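PDB 2OA9: R.MvaI from Kocuria varians, which acts as a monomeric restriction endonuclease that recognizes its DNA target sequence asymmetrically and probably cleaves it with the help of bound metal ions. Local coordinates for residues H62-S76 and D227-L240. Residues are numbered along the deposited sequence; the frame is centred on the assembly and turned at random.
Sequences HETAAKSLLTLFTKS and DHGTAFRINMEKLL. With CD (cadmium ion), chain E; CD (cadmium ion), chain L.
An antiparallel strand pair, 69-74 with 231-235, carries this contact, and at one end it runs into two short helices joined by a cadmium ion. The register set by the paired backbone bonds between Leu-70 and Ile-234 slips by one at Leu-72, whose backbone angles are helical: Phe-232 faces two successive residues, its O taking Leu-72 N (2.8 Å) and its N giving to Phe-73 O, an irregularity like a beta bulge. On one face, Leu-69 CD2 sits over the centre of the Arg-233 guanidinium, 3.4 Å from CZ, while NE makes only a weak bond to Thr-71 OG1. A water at the guanidinium edge links NH2 to Thr-71 OG1 and Leu-69 O; NH1 bonds Asp-210. On the other face, the rings of Phe-73 and Phe-232 form an offset stack, centroids 4.8 Å apart and planes at 21°. Phe-73 CG lies between its backbone N and carbonyl carbon (chi1 60°), which swings CE1 and CZ over the Phe-232 ring.

Where strand turns to helix, Asn-235 uses both ends of its amide: ND2 donates to Ala-66 O (2.9 Å), and OD1 accepts from Lys-238 N on a lone pair, an N-cap bond. With an alanine here, Ala-66 O would probably lose this donor and the start of helix 236-242 its side-chain cap. Beside it, Met-236 CG packs on Ala-65 CB at 3.6 Å. The cadmium is held by His-62 ND1 (2.3 Å) and both carboxylate oxygens of Glu-237, with ring and carboxylate planes 73° apart.

Strand 69-74 is the outermost strand of its antiparallel sheet, and strand 225-235 pairs on its other side with the antiparallel strand 207-215. Helix 152-162 packs on Phe-73, Ile-166 meets Leu-70 and Leu-239, and Met-236 touches Glu-58, which binds calcium in another structure of this enzyme, on strand 58-61.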
loop_
_atom_site.group_PDB
_atom_site.type_symbol
_atom_site.label_atom_id
_atom_site.label_comp_id
_atom_site.label_asym_id
_atom_site.label_seq_id
_atom_site.Cartn_x
_atom_site.Cartn_y
_atom_site.Cartn_z
ATOM N N HIS A 62 -1.978 8.540 -13.941
ATOM C CA HIS A 62 -3.317 8.208 -13.407
ATOM C C HIS A 62 -3.767 6.905 -14.045
ATOM O O HIS A 62 -4.394 6.060 -13.386
ATOM C CB HIS A 62 -4.362 9.303 -13.719
ATOM C CG HIS A 62 -4.037 10.564 -12.902
ATOM N ND1 HIS A 62 -4.600 10.819 -11.673
ATOM C CD2 HIS A 62 -3.178 11.592 -13.146
ATOM C CE1 HIS A 62 -4.066 11.910 -11.169
ATOM N NE2 HIS A 62 -3.214 12.400 -12.043
ATOM N N GLU A 63 -3.453 6.722 -15.331
ATOM C CA GLU A 63 -3.835 5.513 -16.030
ATOM C C GLU A 63 -3.173 4.258 -15.457
ATOM O O GLU A 63 -3.824 3.245 -15.254
ATOM C CB GLU A 63 -3.496 5.669 -17.506
ATOM C CG GLU A 63 -4.094 4.579 -18.344
ATOM C CD GLU A 63 -3.827 4.823 -19.809
ATOM O OE1 GLU A 63 -2.685 4.547 -20.240
ATOM O OE2 GLU A 63 -4.730 5.344 -20.492
ATOM N N THR A 64 -1.881 4.337 -15.183
ATOM C CA THR A 64 -1.170 3.187 -14.681
ATOM C C THR A 64 -1.560 2.972 -13.212
ATOM O O THR A 64 -1.693 1.848 -12.759
ATOM C CB THR A 64 0.318 3.381 -14.885
ATOM O OG1 THR A 64 0.622 3.416 -16.294
ATOM C CG2 THR A 64 1.096 2.209 -14.325
ATOM N N ALA A 65 -1.711 4.047 -12.440
ATOM C CA ALA A 65 -2.143 3.956 -11.039
ATOM C C ALA A 65 -3.462 3.187 -10.910
ATOM O O ALA A 65 -3.618 2.391 -9.992
ATOM C CB ALA A 65 -2.235 5.335 -10.426
ATOM N N ALA A 66 -4.379 3.347 -11.848
ATOM C CA ALA A 66 -5.668 2.704 -11.751
ATOM C C ALA A 66 -5.532 1.178 -11.865
ATOM O O ALA A 66 -6.363 0.442 -11.379
ATOM C CB ALA A 66 -6.571 3.211 -12.822
ATOM N N LYS A 67 -4.474 0.725 -12.506
ATOM C CA LYS A 67 -4.215 -0.701 -12.690
ATOM C C LYS A 67 -3.270 -1.272 -11.650
ATOM O O LYS A 67 -2.947 -2.469 -11.741
ATOM C CB LYS A 67 -3.647 -0.959 -14.098
ATOM C CG LYS A 67 -4.508 -0.451 -15.206
ATOM C CD LYS A 67 -3.822 -0.683 -16.547
ATOM C CE LYS A 67 -2.610 0.224 -16.741
ATOM N NZ LYS A 67 -2.190 0.374 -18.158
ATOM N N SER A 68 -2.858 -0.478 -10.656
ATOM C CA SER A 68 -1.761 -0.853 -9.752
ATOM C C SER A 68 -2.269 -1.092 -8.347
ATOM O O SER A 68 -3.053 -0.343 -7.830
ATOM C CB SER A 68 -0.679 0.188 -9.724
ATOM O OG SER A 68 -0.112 0.322 -11.024
ATOM N N LEU A 69 -1.792 -2.145 -7.721
ATOM C CA LEU A 69 -2.105 -2.425 -6.323
ATOM C C LEU A 69 -0.843 -2.146 -5.489
ATOM O O LEU A 69 0.206 -2.727 -5.732
ATOM C CB LEU A 69 -2.511 -3.899 -6.183
ATOM C CG LEU A 69 -2.945 -4.433 -4.838
ATOM C CD1 LEU A 69 -4.151 -3.642 -4.302
ATOM C CD2 LEU A 69 -3.220 -5.931 -4.932
ATOM N N LEU A 70 -0.975 -1.248 -4.526
ATOM C CA LEU A 70 0.107 -0.827 -3.652
ATOM C C LEU A 70 -0.014 -1.580 -2.328
ATOM O O LEU A 70 -1.087 -1.639 -1.732
ATOM C CB LEU A 70 -0.060 0.674 -3.428
ATOM C CG LEU A 70 0.965 1.392 -2.570
ATOM C CD1 LEU A 70 2.266 1.484 -3.331
ATOM C CD2 LEU A 70 0.431 2.771 -2.166
ATOM N N THR A 71 1.083 -2.161 -1.846
ATOM C CA THR A 71 1.202 -2.604 -0.473
ATOM C C THR A 71 1.765 -1.486 0.374
ATOM O O THR A 71 2.900 -1.104 0.207
ATOM C CB THR A 71 2.131 -3.799 -0.430
ATOM O OG1 THR A 71 1.548 -4.853 -1.201
ATOM C CG2 THR A 71 2.303 -4.317 0.997
ATOM N N LEU A 72 0.961 -0.986 1.297
ATOM C CA LEU A 72 1.369 0.100 2.187
ATOM C C LEU A 72 2.435 -0.380 3.152
ATOM O O LEU A 72 3.427 0.294 3.363
ATOM C CB LEU A 72 0.161 0.606 2.964
ATOM C CG LEU A 72 -0.936 1.232 2.078
ATOM C CD1 LEU A 72 -2.268 1.329 2.804
ATOM C CD2 LEU A 72 -0.512 2.585 1.578
ATOM N N PHE A 73 2.200 -1.545 3.726
ATOM C CA PHE A 73 3.107 -2.190 4.672
ATOM C C PHE A 73 2.624 -3.590 4.951
ATOM O O PHE A 73 1.506 -3.954 4.615
ATOM C CB PHE A 73 3.212 -1.372 5.984
ATOM C CG PHE A 73 1.895 -1.185 6.720
ATOM C CD1 PHE A 73 1.411 -2.120 7.594
ATOM C CD2 PHE A 73 1.144 -0.044 6.510
ATOM C CE1 PHE A 73 0.215 -1.929 8.285
ATOM C CE2 PHE A 73 -0.075 0.130 7.146
ATOM C CZ PHE A 73 -0.546 -0.815 8.039
ATOM N N THR A 74 3.467 -4.373 5.607
ATOM C CA THR A 74 3.117 -5.689 6.109
ATOM C C THR A 74 3.288 -5.666 7.622
ATOM O O THR A 74 4.219 -5.014 8.162
ATOM C CB THR A 74 3.996 -6.818 5.476
ATOM O OG1 THR A 74 5.391 -6.542 5.681
ATOM C CG2 THR A 74 3.842 -6.870 3.991
ATOM N N LYS A 75 2.391 -6.352 8.321
ATOM C CA LYS A 75 2.427 -6.386 9.774
ATOM C C LYS A 75 1.514 -7.463 10.296
ATOM O O LYS A 75 0.313 -7.481 9.965
ATOM C CB LYS A 75 2.047 -5.027 10.387
ATOM C CG LYS A 75 2.027 -4.944 11.934
ATOM C CD LYS A 75 3.426 -4.988 12.503
ATOM C CE LYS A 75 3.366 -4.863 14.007
ATOM N NZ LYS A 75 2.881 -6.123 14.640
ATOM N N SER A 76 2.109 -8.314 11.132
ATOM C CA SER A 76 1.398 -9.361 11.845
ATOM C C SER A 76 0.513 -8.819 12.954
ATOM O O SER A 76 0.771 -7.753 13.483
ATOM C CB SER A 76 2.386 -10.368 12.433
ATOM O OG SER A 76 2.916 -11.195 11.410
ATOM N N ASP A 227 5.793 -16.646 7.198
ATOM C CA ASP A 227 4.897 -15.512 7.010
ATOM C C ASP A 227 5.741 -14.247 6.908
ATOM O O ASP A 227 6.535 -14.001 7.796
ATOM C CB ASP A 227 3.998 -15.449 8.249
ATOM C CG ASP A 227 2.991 -14.272 8.240
ATOM O OD1 ASP A 227 2.694 -13.709 7.193
ATOM O OD2 ASP A 227 2.455 -13.855 9.288
ATOM N N HIS A 228 5.581 -13.455 5.848
ATOM C CA HIS A 228 6.322 -12.188 5.717
ATOM C C HIS A 228 5.530 -10.981 6.242
ATOM O O HIS A 228 6.022 -9.848 6.191
ATOM C CB HIS A 228 6.834 -12.008 4.269
ATOM C CG HIS A 228 7.850 -13.040 3.864
ATOM N ND1 HIS A 228 7.772 -13.762 2.690
ATOM C CD2 HIS A 228 8.950 -13.498 4.509
ATOM C CE1 HIS A 228 8.782 -14.610 2.625
ATOM N NE2 HIS A 228 9.518 -14.468 3.713
ATOM N N GLY A 229 4.336 -11.229 6.786
ATOM C CA GLY A 229 3.505 -10.191 7.362
ATOM C C GLY A 229 2.254 -10.018 6.526
ATOM O O GLY A 229 2.290 -9.968 5.322
ATOM N N THR A 230 1.150 -9.849 7.208
ATOM C CA THR A 230 -0.112 -9.538 6.553
ATOM C C THR A 230 -0.021 -8.176 5.855
ATOM O O THR A 230 0.430 -7.205 6.452
ATOM C CB THR A 230 -1.189 -9.528 7.621
ATOM O OG1 THR A 230 -1.294 -10.888 8.117
ATOM C CG2 THR A 230 -2.538 -9.139 7.077
ATOM N N ALA A 231 -0.412 -8.118 4.605
ATOM C CA ALA A 231 -0.156 -6.933 3.790
ATOM C C ALA A 231 -1.439 -6.075 3.761
ATOM O O ALA A 231 -2.519 -6.579 3.499
ATOM C CB ALA A 231 0.276 -7.313 2.404
ATOM N N PHE A 232 -1.271 -4.765 3.927
ATOM C CA PHE A 232 -2.351 -3.805 3.863
ATOM C C PHE A 232 -2.236 -3.134 2.528
ATOM O O PHE A 232 -1.216 -2.517 2.239
ATOM C CB PHE A 232 -2.281 -2.820 5.045
ATOM C CG PHE A 232 -2.640 -3.442 6.357
ATOM C CD1 PHE A 232 -1.841 -4.385 6.955
ATOM C CD2 PHE A 232 -3.807 -3.098 6.998
ATOM C CE1 PHE A 232 -2.215 -4.970 8.136
ATOM C CE2 PHE A 232 -4.170 -3.654 8.208
ATOM C CZ PHE A 232 -3.375 -4.602 8.769
ATOM N N ARG A 233 -3.228 -3.369 1.669
ATOM C CA ARG A 233 -3.122 -3.056 0.243
ATOM C C ARG A 233 -4.256 -2.181 -0.247
ATOM O O ARG A 233 -5.370 -2.273 0.199
ATOM C CB ARG A 233 -3.092 -4.356 -0.574
ATOM C CG ARG A 233 -2.032 -5.331 -0.110
ATOM C CD ARG A 233 -1.931 -6.610 -0.882
ATOM N NE ARG A 233 -1.036 -6.477 -1.997
ATOM C CZ ARG A 233 -0.890 -7.432 -2.898
ATOM N NH1 ARG A 233 -1.571 -8.562 -2.748
ATOM N NH2 ARG A 233 -0.093 -7.259 -3.942
ATOM N N ILE A 234 -3.942 -1.345 -1.218
ATOM C CA ILE A 234 -4.886 -0.390 -1.773
ATOM C C ILE A 234 -4.538 -0.136 -3.241
ATOM O O ILE A 234 -3.362 -0.066 -3.601
ATOM C CB ILE A 234 -4.876 0.959 -0.958
ATOM C CG1 ILE A 234 -6.006 1.874 -1.408
ATOM C CG2 ILE A 234 -3.522 1.674 -1.061
ATOM C CD1 ILE A 234 -6.133 3.160 -0.573
ATOM N N ASN A 235 -5.565 0.015 -4.060
ATOM C CA ASN A 235 -5.376 0.467 -5.446
ATOM C C ASN A 235 -4.773 1.845 -5.433
ATOM O O ASN A 235 -5.141 2.714 -4.628
ATOM C CB ASN A 235 -6.704 0.449 -6.155
ATOM C CG ASN A 235 -6.641 1.048 -7.528
ATOM O OD1 ASN A 235 -6.652 2.239 -7.722
ATOM N ND2 ASN A 235 -6.582 0.155 -8.525
ATOM N N MET A 236 -3.817 2.089 -6.312
ATOM C CA MET A 236 -3.018 3.299 -6.211
ATOM C C MET A 236 -3.838 4.554 -6.485
ATOM O O MET A 236 -3.612 5.609 -5.863
ATOM C CB MET A 236 -1.799 3.232 -7.112
ATOM C CG MET A 236 -0.966 4.463 -7.120
ATOM S SD MET A 236 0.578 4.244 -8.057
ATOM C CE MET A 236 0.945 2.600 -7.348
ATOM N N GLU A 237 -4.754 4.508 -7.452
ATOM C CA GLU A 237 -5.661 5.669 -7.632
ATOM C C GLU A 237 -6.483 5.890 -6.412
ATOM O O GLU A 237 -6.719 7.030 -5.999
ATOM C CB GLU A 237 -6.648 5.484 -8.804
ATOM C CG GLU A 237 -6.146 5.878 -10.155
ATOM C CD GLU A 237 -6.250 7.358 -10.423
ATOM O OE1 GLU A 237 -5.532 8.100 -9.792
ATOM O OE2 GLU A 237 -7.014 7.755 -11.324
ATOM N N LYS A 238 -6.976 4.801 -5.842
ATOM C CA LYS A 238 -7.819 4.888 -4.691
ATOM C C LYS A 238 -7.158 5.575 -3.526
ATOM O O LYS A 238 -7.813 6.212 -2.703
ATOM C CB LYS A 238 -8.243 3.498 -4.322
ATOM C CG LYS A 238 -9.443 3.450 -3.470
ATOM C CD LYS A 238 -10.249 2.179 -3.732
ATOM C CE LYS A 238 -10.846 2.073 -5.133
ATOM N NZ LYS A 238 -12.251 2.526 -5.234
ATOM N N LEU A 239 -5.848 5.464 -3.420
ATOM C CA LEU A 239 -5.092 6.147 -2.381
ATOM C C LEU A 239 -5.276 7.680 -2.392
ATOM O O LEU A 239 -5.302 8.301 -1.330
ATOM C CB LEU A 239 -3.611 5.746 -2.396
ATOM C CG LEU A 239 -2.740 6.341 -1.290
ATOM C CD1 LEU A 239 -3.268 6.025 0.097
ATOM C CD2 LEU A 239 -1.304 5.803 -1.465
ATOM N N LEU A 240 -5.544 8.287 -3.556
ATOM C CA LEU A 240 -5.839 9.710 -3.651
ATOM C C LEU A 240 -7.146 10.105 -2.990
ATOM O O LEU A 240 -7.380 11.278 -2.737
ATOM C CB LEU A 240 -5.841 10.191 -5.108
ATOM C CG LEU A 240 -4.546 9.880 -5.875
ATOM C CD1 LEU A 240 -4.630 10.363 -7.278
ATOM C CD2 LEU A 240 -3.311 10.522 -5.160
HETATM CD CD CD E . -6.613 9.949 -10.912
HETATM CD CD CD L . 10.725 -16.268 3.354
HETATM O O HOH W 1 1.474 -4.689 -4.098
#